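Local coordinates for protein putative oxidoreductase (PDB 3IV4) that probably acts as a thiol-disulfide oxidoreductase of the monothiol bacilliredoxin type, built on a thioredoxin fold, at residues A[29-34]-A[84-89]. Numbering follows the deposited sequence. Where two conformers were deposited one is given.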
loop_
_atom_site.group_PDB
_atom_site.type_symbol
_atom_site.label_atom_id
_atom_site.label_comp_id
_atom_site.label_asym_id
_atom_site.label_seq_id
_atom_site.Cartn_x
_atom_site.Cartn_y
_atom_site.Cartn_z
ATOM N N VAL A 29 -1.539 -1.858 -1.602
ATOM C CA VAL A 29 -0.825 -2.036 -0.329
ATOM C C VAL A 29 0.290 -0.990 -0.250
ATOM O O VAL A 29 1.075 -0.854 -1.193
ATOM C CB VAL A 29 -0.193 -3.449 -0.225
ATOM C CG1 VAL A 29 0.578 -3.602 1.091
ATOM C CG2 VAL A 29 -1.277 -4.530 -0.340
ATOM N N LEU A 30 0.375 -0.289 0.877
ATOM C CA LEU A 30 1.381 0.737 1.082
ATOM C C LEU A 30 2.332 0.363 2.214
ATOM O O LEU A 30 1.881 0.113 3.326
ATOM C CB LEU A 30 0.686 2.051 1.447
ATOM C CG LEU A 30 1.581 3.225 1.816
ATOM C CD1 LEU A 30 2.352 3.738 0.604
ATOM C CD2 LEU A 30 0.785 4.337 2.499
ATOM N N LYS A 31 3.629 0.368 1.929
ATOM C CA LYS A 31 4.651 0.361 2.965
ATOM C C LYS A 31 4.820 1.787 3.476
ATOM O O LYS A 31 5.137 2.697 2.696
ATOM C CB LYS A 31 5.995 -0.131 2.418
ATOM C CG LYS A 31 6.026 -1.575 1.993
ATOM C CD LYS A 31 7.481 -1.974 1.725
ATOM C CE LYS A 31 7.612 -3.454 1.370
ATOM N NZ LYS A 31 9.072 -3.824 1.298
ATOM N N HIS A 32 4.646 1.971 4.779
ATOM C CA HIS A 32 4.659 3.302 5.394
ATOM C C HIS A 32 5.690 3.371 6.528
ATOM O O HIS A 32 5.816 2.423 7.302
ATOM C CB HIS A 32 3.239 3.607 5.906
ATOM C CG HIS A 32 3.109 4.885 6.676
ATOM N ND1 HIS A 32 3.462 6.116 6.159
ATOM C CD2 HIS A 32 2.611 5.127 7.913
ATOM C CE1 HIS A 32 3.203 7.058 7.053
ATOM N NE2 HIS A 32 2.683 6.484 8.123
ATOM N N SER A 33 6.424 4.482 6.611
ATOM C CA SER A 33 7.318 4.747 7.754
ATOM C C SER A 33 6.667 5.753 8.693
ATOM O O SER A 33 6.075 6.730 8.236
ATOM C CB SER A 33 8.673 5.284 7.285
ATOM O OG SER A 33 9.426 4.283 6.627
ATOM N N GLU A 34 6.777 5.531 10.002
ATOM C CA GLU A 34 6.072 6.386 10.962
ATOM C C GLU A 34 6.830 7.661 11.361
ATOM O O GLU A 34 6.303 8.495 12.095
ATOM C CB GLU A 34 5.673 5.590 12.213
ATOM C CG GLU A 34 6.823 4.836 12.843
ATOM C CD GLU A 34 6.384 3.870 13.941
ATOM O OE1 GLU A 34 5.179 3.780 14.248
ATOM O OE2 GLU A 34 7.261 3.191 14.497
ATOM N N GLN A 84 6.318 2.992 -0.182
ATOM C CA GLN A 84 6.311 2.202 -1.409
ATOM C C GLN A 84 4.933 1.616 -1.572
ATOM O O GLN A 84 4.413 0.994 -0.652
ATOM C CB GLN A 84 7.364 1.104 -1.313
ATOM C CG GLN A 84 7.563 0.321 -2.591
ATOM C CD GLN A 84 8.755 -0.635 -2.451
ATOM O OE1 GLN A 84 8.854 -1.379 -1.466
ATOM N NE2 GLN A 84 9.681 -0.584 -3.412
ATOM N N ALA A 85 4.332 1.791 -2.743
ATOM C CA ALA A 85 2.968 1.320 -2.934
ATOM C C ALA A 85 2.934 0.277 -4.028
ATOM O O ALA A 85 3.710 0.355 -4.988
ATOM C CB ALA A 85 2.039 2.493 -3.279
ATOM N N PHE A 86 2.042 -0.697 -3.861
ATOM C CA PHE A 86 1.906 -1.814 -4.790
ATOM C C PHE A 86 0.438 -1.982 -5.133
ATOM O O PHE A 86 -0.435 -1.716 -4.316
ATOM C CB PHE A 86 2.342 -3.115 -4.108
ATOM C CG PHE A 86 3.791 -3.184 -3.805
ATOM C CD1 PHE A 86 4.676 -3.707 -4.748
ATOM C CD2 PHE A 86 4.301 -2.720 -2.581
ATOM C CE1 PHE A 86 6.043 -3.773 -4.483
ATOM C CE2 PHE A 86 5.655 -2.789 -2.315
ATOM C CZ PHE A 86 6.525 -3.312 -3.268
ATOM N N TYR A 87 0.194 -2.453 -6.348
ATOM C CA TYR A 87 -1.151 -2.791 -6.801
ATOM C C TYR A 87 -1.152 -4.237 -7.233
ATOM O O TYR A 87 -0.355 -4.638 -8.106
ATOM C CB TYR A 87 -1.555 -1.892 -7.958
ATOM C CG TYR A 87 -2.973 -2.063 -8.475
ATOM C CD1 TYR A 87 -4.059 -2.205 -7.604
ATOM C CD2 TYR A 87 -3.219 -2.044 -9.843
ATOM C CE1 TYR A 87 -5.373 -2.340 -8.101
ATOM C CE2 TYR A 87 -4.516 -2.166 -10.349
ATOM C CZ TYR A 87 -5.586 -2.318 -9.474
ATOM O OH TYR A 87 -6.873 -2.441 -10.003
ATOM N N PHE A 88 -2.026 -5.011 -6.593
ATOM C CA PHE A 88 -2.216 -6.440 -6.903
ATOM C C PHE A 88 -3.552 -6.701 -7.569
ATOM O O PHE A 88 -4.596 -6.238 -7.105
ATOM C CB PHE A 88 -2.125 -7.299 -5.632
ATOM C CG PHE A 88 -0.787 -7.246 -4.971
ATOM C CD1 PHE A 88 0.207 -8.174 -5.291
ATOM C CD2 PHE A 88 -0.492 -6.230 -4.056
ATOM C CE1 PHE A 88 1.471 -8.105 -4.686
ATOM C CE2 PHE A 88 0.771 -6.157 -3.447
ATOM C CZ PHE A 88 1.747 -7.085 -3.752
ATOM N N VAL A 89 -3.491 -7.426 -8.680
ATOM C CA VAL A 89 -4.697 -7.814 -9.404
ATOM C C VAL A 89 -4.721 -9.335 -9.401
ATOM O O VAL A 89 -3.803 -9.966 -9.900
ATOM C CB VAL A 89 -4.702 -7.268 -10.853
ATOM C CG1 VAL A 89 -5.884 -7.839 -11.632
ATOM C CG2 VAL A 89 -4.742 -5.743 -10.845
HETATM O O HOH W 1 9.610 -3.964 -1.483
#
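At the heart of the thioredoxin-fold sheet, strand 26-32 meets strand 84-89 in an antiparallel pairing that centres on V29, L30 and K31 facing F86, A85 and Q84. The pairing shows how two hydrogen-bonded pairs bracket a non-hydrogen-bonded one. V29 N donates a hydrogen bond to F86 O at 2.9 Å, and F86 N donates back to V29 O at 2.8 Å. K31 and Q84 are joined in the same reciprocal way, with K31 N to Q84 O at 2.8 Å and Q84 N to K31 O at 3.1 Å. Between them L30 and A85 bring their CA atoms within 4.4 Å, and L30 CD1 packs on A85 CB.

On the other face, K31 and Q84 rise from the sheet alongside each other, each stretched out past its CG. The CD methylene of K31 passes 3.5 Å from Q84 OE1, and a water joins the two ends by accepting from K31 NZ and donating to OE1. K31 NZ is further held by S69 O and H80 ND1, while Q84 NE2 reaches K79 O, which gives both polar ends partners in a buried setting. Farther along this face, V29 has CG1 anti to the backbone N (chi1 178°); its other branch, CG2, lies obliquely to the F88 ring, 4.1 Å from CE2. Helix 66-76 covers this side, touching K31, F86 and F88. Strand 26-32 thus has a parallel neighbour in 57-61 and an antiparallel one in 84-89, and 92-98 adds a further antiparallel strand, a mixed sheet characteristic of the thioredoxin fold.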